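Local coordinates for protein fusion DH (Streptomyces sp. MJ635-86F5, PDB 6K97) that is an engineered fusion that joins the two halves of a split polyketide synthase dehydratase domain from cremimycin biosynthesis, probably acting on carrier-bound chains, at residues P245-A258 with V284-I296. Residues are numbered along the deposited sequence; the frame is centred on the assembly and turned at random.
Sequences PEAFHVHPALLDAA and VHHSGAKSLRVHI
Ser-287 meets the imidazole of His-249 at its edge, near the ring plane, OG lying 3.0 Å from ND1 in a hydrogen bond either group could donate. At the ring's other nitrogen, NE2 bonds to ND1 of His-84, in the N-terminal half of the engineered fusion, whose ring meets that of His-249 at about 45°. The Phe-248 ring carries Pro-252 CD over one face, displaced toward the rim, while His-251, the N-cap of helix 252-266, accepts from Ala-253 N at ND1, almost in the ring plane. Gly-288 shares one N-H between two carbonyls, His-249 O at 3.0 Å, from above the carbonyl plane, and, weakly, Phe-248 O; its positive phi suits glycine. Further along, helix 252-258 and strand 291-296 run at 21°, their axes 9.1 Å apart. With CG turned opposite its own amide nitrogen (chi1 -171°), Leu-254 sets CG 3.9 Å from Leu-292 CD1, CD1 on Ser-291 CA and CD2 near Ala-289 O. An alanine here would probably lose both methyls' contacts and leave a gap between helix and strand. Ala-258 CB packs on Val-294 CG2. Within the predicted C-terminal hotdog fold, directional bonds thus fix the loop, while largely aliphatic contacts seat the helix on the sheet.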
ATOM      1  N   PRO A 245       1.029 -17.399  20.946  1.00 38.16           N
ATOM      2  CA  PRO A 245       2.084 -16.371  21.168  1.00 34.86           C
ATOM      3  C   PRO A 245       3.322 -16.544  20.273  1.00 33.45           C
ATOM      4  O   PRO A 245       3.937 -15.545  19.810  1.00 33.06           O
ATOM      5  CB  PRO A 245       2.426 -16.516  22.651  1.00 36.80           C
ATOM      6  CG  PRO A 245       1.888 -17.860  23.073  1.00 39.45           C
ATOM      7  CD  PRO A 245       0.735 -18.180  22.165  1.00 39.21           C
ATOM      8  N   GLU A 246       3.603 -17.780  19.901  1.00 33.16           N
ATOM      9  CA  GLU A 246       4.662 -18.075  18.932  1.00 33.74           C
ATOM     10  C   GLU A 246       4.449 -17.394  17.560  1.00 33.65           C
ATOM     11  O   GLU A 246       5.407 -17.225  16.756  1.00 36.70           O
ATOM     12  CB  GLU A 246       4.823 -19.610  18.785  1.00 34.57           C
ATOM     13  CG  GLU A 246       5.319 -20.319  20.053  1.00 34.41           C
ATOM     14  CD  GLU A 246       4.247 -20.546  21.123  1.00 35.00           C
ATOM     15  OE1 GLU A 246       3.087 -20.091  20.952  1.00 38.80           O
ATOM     16  OE2 GLU A 246       4.547 -21.078  22.193  1.00 34.05           O
ATOM     17  N   ALA A 247       3.224 -17.000  17.256  1.00 31.92           N
ATOM     18  CA  ALA A 247       2.944 -16.350  15.986  1.00 31.82           C
ATOM     19  C   ALA A 247       3.149 -14.829  16.005  1.00 31.43           C
ATOM     20  O   ALA A 247       3.041 -14.186  14.962  1.00 30.25           O
ATOM     21  CB  ALA A 247       1.514 -16.658  15.554  1.00 34.47           C
ATOM     22  N   PHE A 248       3.418 -14.253  17.179  1.00 30.24           N
ATOM     23  CA  PHE A 248       3.595 -12.823  17.277  1.00 30.28           C
ATOM     24  C   PHE A 248       4.998 -12.418  17.662  1.00 30.39           C
ATOM     25  O   PHE A 248       5.768 -13.189  18.304  1.00 30.96           O
ATOM     26  CB  PHE A 248       2.735 -12.288  18.414  1.00 32.28           C
ATOM     27  CG  PHE A 248       1.249 -12.319  18.185  1.00 31.49           C
ATOM     28  CD1 PHE A 248       0.621 -11.246  17.651  1.00 32.42           C
ATOM     29  CD2 PHE A 248       0.496 -13.343  18.672  1.00 34.88           C
ATOM     30  CE1 PHE A 248      -0.745 -11.210  17.513  1.00 34.46           C
ATOM     31  CE2 PHE A 248      -0.899 -13.343  18.542  1.00 36.36           C
ATOM     32  CZ  PHE A 248      -1.517 -12.260  17.959  1.00 36.52           C
ATOM     33  N   HIS A 249       5.319 -11.154  17.404  1.00 30.86           N
ATOM     34  CA  HIS A 249       6.572 -10.615  17.964  1.00 32.53           C
ATOM     35  C   HIS A 249       6.482 -10.695  19.470  1.00 32.93           C
ATOM     36  O   HIS A 249       7.286 -11.388  20.062  1.00 33.90           O
ATOM     37  CB  HIS A 249       6.901  -9.253  17.417  1.00 29.81           C
ATOM     38  CG  HIS A 249       7.099  -9.308  15.938  1.00 33.33           C
ATOM     39  ND1 HIS A 249       8.224  -9.861  15.371  1.00 34.16           N
ATOM     40  CD2 HIS A 249       6.266  -9.018  14.913  1.00 31.77           C
ATOM     41  CE1 HIS A 249       8.126  -9.793  14.063  1.00 33.03           C
ATOM     42  NE2 HIS A 249       6.931  -9.327  13.763  1.00 31.67           N
ATOM     43  N   VAL A 250       5.469 -10.043  20.039  1.00 32.40           N
ATOM     44  CA  VAL A 250       5.064 -10.257  21.424  1.00 32.48           C
ATOM     45  C   VAL A 250       3.520 -10.163  21.566  1.00 30.32           C
ATOM     46  O   VAL A 250       2.945  -9.151  21.347  1.00 30.21           O
ATOM     47  CB  VAL A 250       5.684  -9.218  22.369  1.00 33.75           C
ATOM     48  CG1 VAL A 250       5.391  -9.621  23.793  1.00 34.40           C
ATOM     49  CG2 VAL A 250       7.177  -9.100  22.173  1.00 35.52           C
ATOM     50  N   HIS A 251       2.905 -11.256  21.961  1.00 32.74           N
ATOM     51  CA  HIS A 251       1.495 -11.419  22.027  1.00 32.06           C
ATOM     52  C   HIS A 251       1.013 -10.235  22.852  1.00 30.54           C
ATOM     53  O   HIS A 251       1.449 -10.046  23.967  1.00 27.51           O
ATOM     54  CB  HIS A 251       1.137 -12.787  22.681  1.00 33.11           C
ATOM     55  CG  HIS A 251      -0.302 -13.215  22.483  1.00 33.99           C
ATOM     56  ND1 HIS A 251      -1.370 -12.473  22.926  1.00 33.22           N
ATOM     57  CD2 HIS A 251      -0.845 -14.316  21.906  1.00 35.51           C
ATOM     58  CE1 HIS A 251      -2.501 -13.088  22.633  1.00 33.91           C
ATOM     59  NE2 HIS A 251      -2.211 -14.211  22.013  1.00 34.97           N
ATOM     60  N   PRO A 252       0.103  -9.440  22.290  1.00 28.29           N
ATOM     61  CA  PRO A 252      -0.398  -8.283  22.985  1.00 29.95           C
ATOM     62  C   PRO A 252      -0.988  -8.555  24.379  1.00 31.99           C
ATOM     63  O   PRO A 252      -0.813  -7.736  25.254  1.00 31.71           O
ATOM     64  CB  PRO A 252      -1.472  -7.783  22.051  1.00 30.62           C
ATOM     65  CG  PRO A 252      -0.978  -8.155  20.687  1.00 28.76           C
ATOM     66  CD  PRO A 252      -0.311  -9.471  20.885  1.00 28.86           C
ATOM     67  N   ALA A 253      -1.635  -9.704  24.587  1.00 33.61           N
ATOM     68  CA  ALA A 253      -2.124 -10.110  25.937  1.00 36.90           C
ATOM     69  C   ALA A 253      -0.983 -10.346  26.951  1.00 35.52           C
ATOM     70  O   ALA A 253      -1.105 -10.032  28.142  1.00 33.86           O
ATOM     71  CB  ALA A 253      -2.988 -11.362  25.840  1.00 38.40           C
ATOM     72  N   LEU A 254       0.137 -10.856  26.469  1.00 35.85           N
ATOM     73  CA  LEU A 254       1.281 -11.154  27.344  1.00 36.67           C
ATOM     74  C   LEU A 254       1.884  -9.860  27.792  1.00 35.60           C
ATOM     75  O   LEU A 254       2.061  -9.584  29.024  1.00 35.93           O
ATOM     76  CB  LEU A 254       2.259 -11.966  26.584  1.00 41.31           C
ATOM     77  CG  LEU A 254       3.448 -12.627  27.191  1.00 45.64           C
ATOM     78  CD1 LEU A 254       3.020 -13.618  28.250  1.00 48.85           C
ATOM     79  CD2 LEU A 254       4.180 -13.350  26.046  1.00 48.63           C
ATOM     80  N   LEU A 255       2.105  -8.981  26.834  1.00 35.91           N
ATOM     81  CA  LEU A 255       2.681  -7.675  27.185  1.00 36.94           C
ATOM     82  C   LEU A 255       1.722  -6.848  28.021  1.00 38.59           C
ATOM     83  O   LEU A 255       2.145  -6.216  28.973  1.00 40.04           O
ATOM     84  CB  LEU A 255       3.058  -6.924  25.939  1.00 35.86           C
ATOM     85  CG  LEU A 255       3.874  -5.657  26.233  1.00 37.46           C
ATOM     86  CD1 LEU A 255       5.226  -5.949  26.831  1.00 37.31           C
ATOM     87  CD2 LEU A 255       4.099  -4.956  24.907  1.00 41.11           C
ATOM     88  N   ASP A 256       0.423  -6.873  27.695  1.00 37.57           N
ATOM     89  CA  ASP A 256      -0.552  -6.127  28.516  1.00 39.24           C
ATOM     90  C   ASP A 256      -0.618  -6.679  29.953  1.00 37.89           C
ATOM     91  O   ASP A 256      -0.791  -5.913  30.891  1.00 34.96           O
ATOM     92  CB  ASP A 256      -1.938  -6.188  27.883  1.00 40.53           C
ATOM     93  CG  ASP A 256      -2.892  -5.143  28.418  1.00 40.58           C
ATOM     94  OD1 ASP A 256      -2.575  -3.953  28.374  1.00 39.52           O
ATOM     95  OD2 ASP A 256      -4.010  -5.510  28.818  1.00 44.11           O
ATOM     96  N   ALA A 257      -0.527  -7.999  30.119  1.00 36.85           N
ATOM     97  CA  ALA A 257      -0.620  -8.583  31.467  1.00 39.72           C
ATOM     98  C   ALA A 257       0.548  -8.146  32.336  1.00 42.66           C
ATOM     99  O   ALA A 257       0.402  -7.935  33.543  1.00 46.80           O
ATOM    100  CB  ALA A 257      -0.673 -10.072  31.400  1.00 39.44           C
ATOM    101  N   ALA A 258       1.678  -7.908  31.677  1.00 44.17           N
ATOM    102  CA  ALA A 258       2.845  -7.294  32.312  1.00 43.24           C
ATOM    103  C   ALA A 258       2.597  -5.906  32.816  1.00 45.58           C
ATOM    104  O   ALA A 258       3.269  -5.488  33.732  1.00 54.03           O
ATOM    105  CB  ALA A 258       4.007  -7.262  31.340  1.00 46.20           C
ATOM    106  N   VAL A 284      12.593  -5.567  21.191  1.00 36.09           N
ATOM    107  CA  VAL A 284      12.356  -6.979  21.351  1.00 35.44           C
ATOM    108  C   VAL A 284      13.601  -7.704  20.906  1.00 35.79           C
ATOM    109  O   VAL A 284      14.040  -7.448  19.814  1.00 33.13           O
ATOM    110  CB  VAL A 284      11.251  -7.458  20.462  1.00 34.68           C
ATOM    111  CG1 VAL A 284      11.076  -8.952  20.591  1.00 36.26           C
ATOM    112  CG2 VAL A 284       9.972  -6.785  20.868  1.00 41.92           C
ATOM    113  N   HIS A 285      14.163  -8.595  21.741  1.00 36.21           N
ATOM    114  CA  HIS A 285      15.391  -9.333  21.363  1.00 38.73           C
ATOM    115  C   HIS A 285      15.054 -10.707  20.751  1.00 38.83           C
ATOM    116  O   HIS A 285      15.837 -11.247  19.992  1.00 40.18           O
ATOM    117  CB  HIS A 285      16.346  -9.499  22.564  1.00 41.57           C
ATOM    118  CG  HIS A 285      16.576  -8.238  23.338  1.00 45.94           C
ATOM    119  ND1 HIS A 285      17.576  -7.345  23.029  1.00 49.59           N
ATOM    120  CD2 HIS A 285      15.893  -7.692  24.373  1.00 49.69           C
ATOM    121  CE1 HIS A 285      17.530  -6.325  23.867  1.00 51.81           C
ATOM    122  NE2 HIS A 285      16.499  -6.499  24.674  1.00 54.76           N
ATOM    123  N   HIS A 286      13.918 -11.301  21.111  1.00 37.04           N
ATOM    124  CA  HIS A 286      13.464 -12.578  20.506  1.00 35.72           C
ATOM    125  C   HIS A 286      11.927 -12.598  20.446  1.00 34.18           C
ATOM    126  O   HIS A 286      11.279 -12.268  21.371  1.00 34.83           O
ATOM    127  CB  HIS A 286      13.944 -13.771  21.322  1.00 35.88           C
ATOM    128  CG  HIS A 286      15.424 -13.909  21.371  1.00 39.19           C
ATOM    129  ND1 HIS A 286      16.174 -13.544  22.475  1.00 40.83           N
ATOM    130  CD2 HIS A 286      16.305 -14.320  20.440  1.00 38.74           C
ATOM    131  CE1 HIS A 286      17.445 -13.793  22.249  1.00 39.74           C
ATOM    132  NE2 HIS A 286      17.551 -14.269  21.026  1.00 41.99           N
ATOM    133  N   SER A 287      11.398 -12.991  19.322  1.00 33.65           N
ATOM    134  CA  SER A 287      10.013 -12.969  19.012  1.00 30.85           C
ATOM    135  C   SER A 287       9.410 -14.239  19.514  1.00 30.70           C
ATOM    136  O   SER A 287      10.123 -15.160  19.762  1.00 30.14           O
ATOM    137  CB  SER A 287       9.821 -12.976  17.474  1.00 30.14           C
ATOM    138  OG  SER A 287      10.090 -11.675  16.914  1.00 31.81           O
ATOM    139  N   GLY A 288       8.077 -14.286  19.663  1.00 30.19           N
ATOM    140  CA  GLY A 288       7.429 -15.552  19.990  1.00 30.01           C
ATOM    141  C   GLY A 288       7.440 -16.043  21.424  1.00 30.73           C
ATOM    142  O   GLY A 288       7.009 -17.139  21.663  1.00 36.21           O
ATOM    143  N   ALA A 289       7.842 -15.256  22.405  1.00 31.81           N
ATOM    144  CA  ALA A 289       7.815 -15.769  23.772  1.00 33.97           C
ATOM    145  C   ALA A 289       6.409 -16.166  24.212  1.00 38.07           C
ATOM    146  O   ALA A 289       5.453 -15.474  23.886  1.00 38.85           O
ATOM    147  CB  ALA A 289       8.379 -14.767  24.744  1.00 32.87           C
ATOM    148  N   LYS A 290       6.293 -17.301  24.921  1.00 42.42           N
ATOM    149  CA  LYS A 290       4.986 -17.775  25.381  1.00 46.62           C
ATOM    150  C   LYS A 290       4.693 -17.327  26.801  1.00 43.80           C
ATOM    151  O   LYS A 290       3.539 -17.182  27.191  1.00 39.11           O
ATOM    152  CB  LYS A 290       4.859 -19.278  25.217  1.00 54.07           C
ATOM    153  CG  LYS A 290       5.394 -20.128  26.337  1.00 61.37           C
ATOM    154  CD  LYS A 290       4.889 -21.555  26.161  1.00 72.71           C
ATOM    155  CE  LYS A 290       4.973 -22.351  27.456  1.00 82.35           C
ATOM    156  NZ  LYS A 290       3.710 -23.115  27.627  1.00 88.16           N
ATOM    157  N   SER A 291       5.755 -17.046  27.548  1.00 42.69           N
ATOM    158  CA  SER A 291       5.603 -16.473  28.876  1.00 43.23           C
ATOM    159  C   SER A 291       6.806 -15.619  29.266  1.00 40.14           C
ATOM    160  O   SER A 291       7.836 -15.664  28.610  1.00 35.80           O
ATOM    161  CB  SER A 291       5.363 -17.583  29.901  1.00 42.38           C
ATOM    162  OG  SER A 291       6.497 -18.337  30.102  1.00 41.38           O
ATOM    163  N   LEU A 292       6.655 -14.868  30.348  1.00 37.69           N
ATOM    164  CA  LEU A 292       7.630 -13.872  30.741  1.00 36.98           C
ATOM    165  C   LEU A 292       7.758 -13.686  32.246  1.00 37.87           C
ATOM    166  O   LEU A 292       6.778 -13.764  32.963  1.00 37.64           O
ATOM    167  CB  LEU A 292       7.227 -12.543  30.144  1.00 37.45           C
ATOM    168  CG  LEU A 292       7.162 -12.382  28.617  1.00 38.07           C
ATOM    169  CD1 LEU A 292       6.808 -10.947  28.343  1.00 39.05           C
ATOM    170  CD2 LEU A 292       8.469 -12.660  27.920  1.00 37.70           C
ATOM    171  N   ARG A 293       8.987 -13.478  32.712  1.00 41.22           N
ATOM    172  CA  ARG A 293       9.262 -12.977  34.035  1.00 43.86           C
ATOM    173  C   ARG A 293       9.675 -11.539  33.836  1.00 42.71           C
ATOM    174  O   ARG A 293      10.625 -11.234  33.091  1.00 40.27           O
ATOM    175  CB  ARG A 293      10.381 -13.755  34.731  1.00 51.78           C
ATOM    176  CG  ARG A 293      10.104 -15.261  34.879  1.00 62.94           C
ATOM    177  CD  ARG A 293      10.922 -15.875  36.020  1.00 71.77           C
ATOM    178  NE  ARG A 293      10.806 -15.025  37.229  1.00 79.69           N
ATOM    179  CZ  ARG A 293      10.035 -15.252  38.280  1.00 74.68           C
ATOM    180  NH1 ARG A 293       9.285 -16.343  38.370  1.00 67.04           N
ATOM    181  NH2 ARG A 293      10.035 -14.370  39.263  1.00 85.89           N
ATOM    182  N   VAL A 294       8.975 -10.651  34.532  1.00 40.99           N
ATOM    183  CA  VAL A 294       9.033  -9.246  34.234  1.00 41.50           C
ATOM    184  C   VAL A 294       9.479  -8.402  35.416  1.00 41.46           C
ATOM    185  O   VAL A 294       8.913  -8.488  36.493  1.00 44.22           O
ATOM    186  CB  VAL A 294       7.641  -8.803  33.827  1.00 42.30           C
ATOM    187  CG1 VAL A 294       7.609  -7.317  33.593  1.00 45.06           C
ATOM    188  CG2 VAL A 294       7.230  -9.522  32.571  1.00 41.12           C
ATOM    189  N   HIS A 295      10.465  -7.560  35.204  1.00 40.07           N
ATOM    190  CA  HIS A 295      10.899  -6.615  36.232  1.00 40.57           C
ATOM    191  C   HIS A 295      10.327  -5.260  35.868  1.00 37.87           C
ATOM    192  O   HIS A 295      10.636  -4.706  34.799  1.00 35.58           O
ATOM    193  CB  HIS A 295      12.439  -6.586  36.292  1.00 42.77           C
ATOM    194  CG  HIS A 295      13.010  -5.754  37.401  1.00 45.69           C
ATOM    195  ND1 HIS A 295      14.372  -5.572  37.566  1.00 49.79           N
ATOM    196  CD2 HIS A 295      12.422  -5.038  38.389  1.00 48.25           C
ATOM    197  CE1 HIS A 295      14.599  -4.802  38.616  1.00 46.97           C
ATOM    198  NE2 HIS A 295      13.434  -4.470  39.139  1.00 48.07           N
ATOM    199  N   ILE A 296       9.461  -4.740  36.733  1.00 38.35           N
ATOM    200  CA  ILE A 296       8.885  -3.399  36.559  1.00 38.72           C
ATOM    201  C   ILE A 296       9.461  -2.430  37.562  1.00 39.25           C
ATOM    202  O   ILE A 296       9.451  -2.733  38.754  1.00 43.63           O
ATOM    203  CB  ILE A 296       7.368  -3.439  36.776  1.00 40.51           C
ATOM    204  CG1 ILE A 296       6.766  -4.496  35.855  1.00 40.40           C
ATOM    205  CG2 ILE A 296       6.730  -2.059  36.505  1.00 41.06           C
ATOM    206  CD1 ILE A 296       5.296  -4.792  36.088  1.00 41.13           C
TER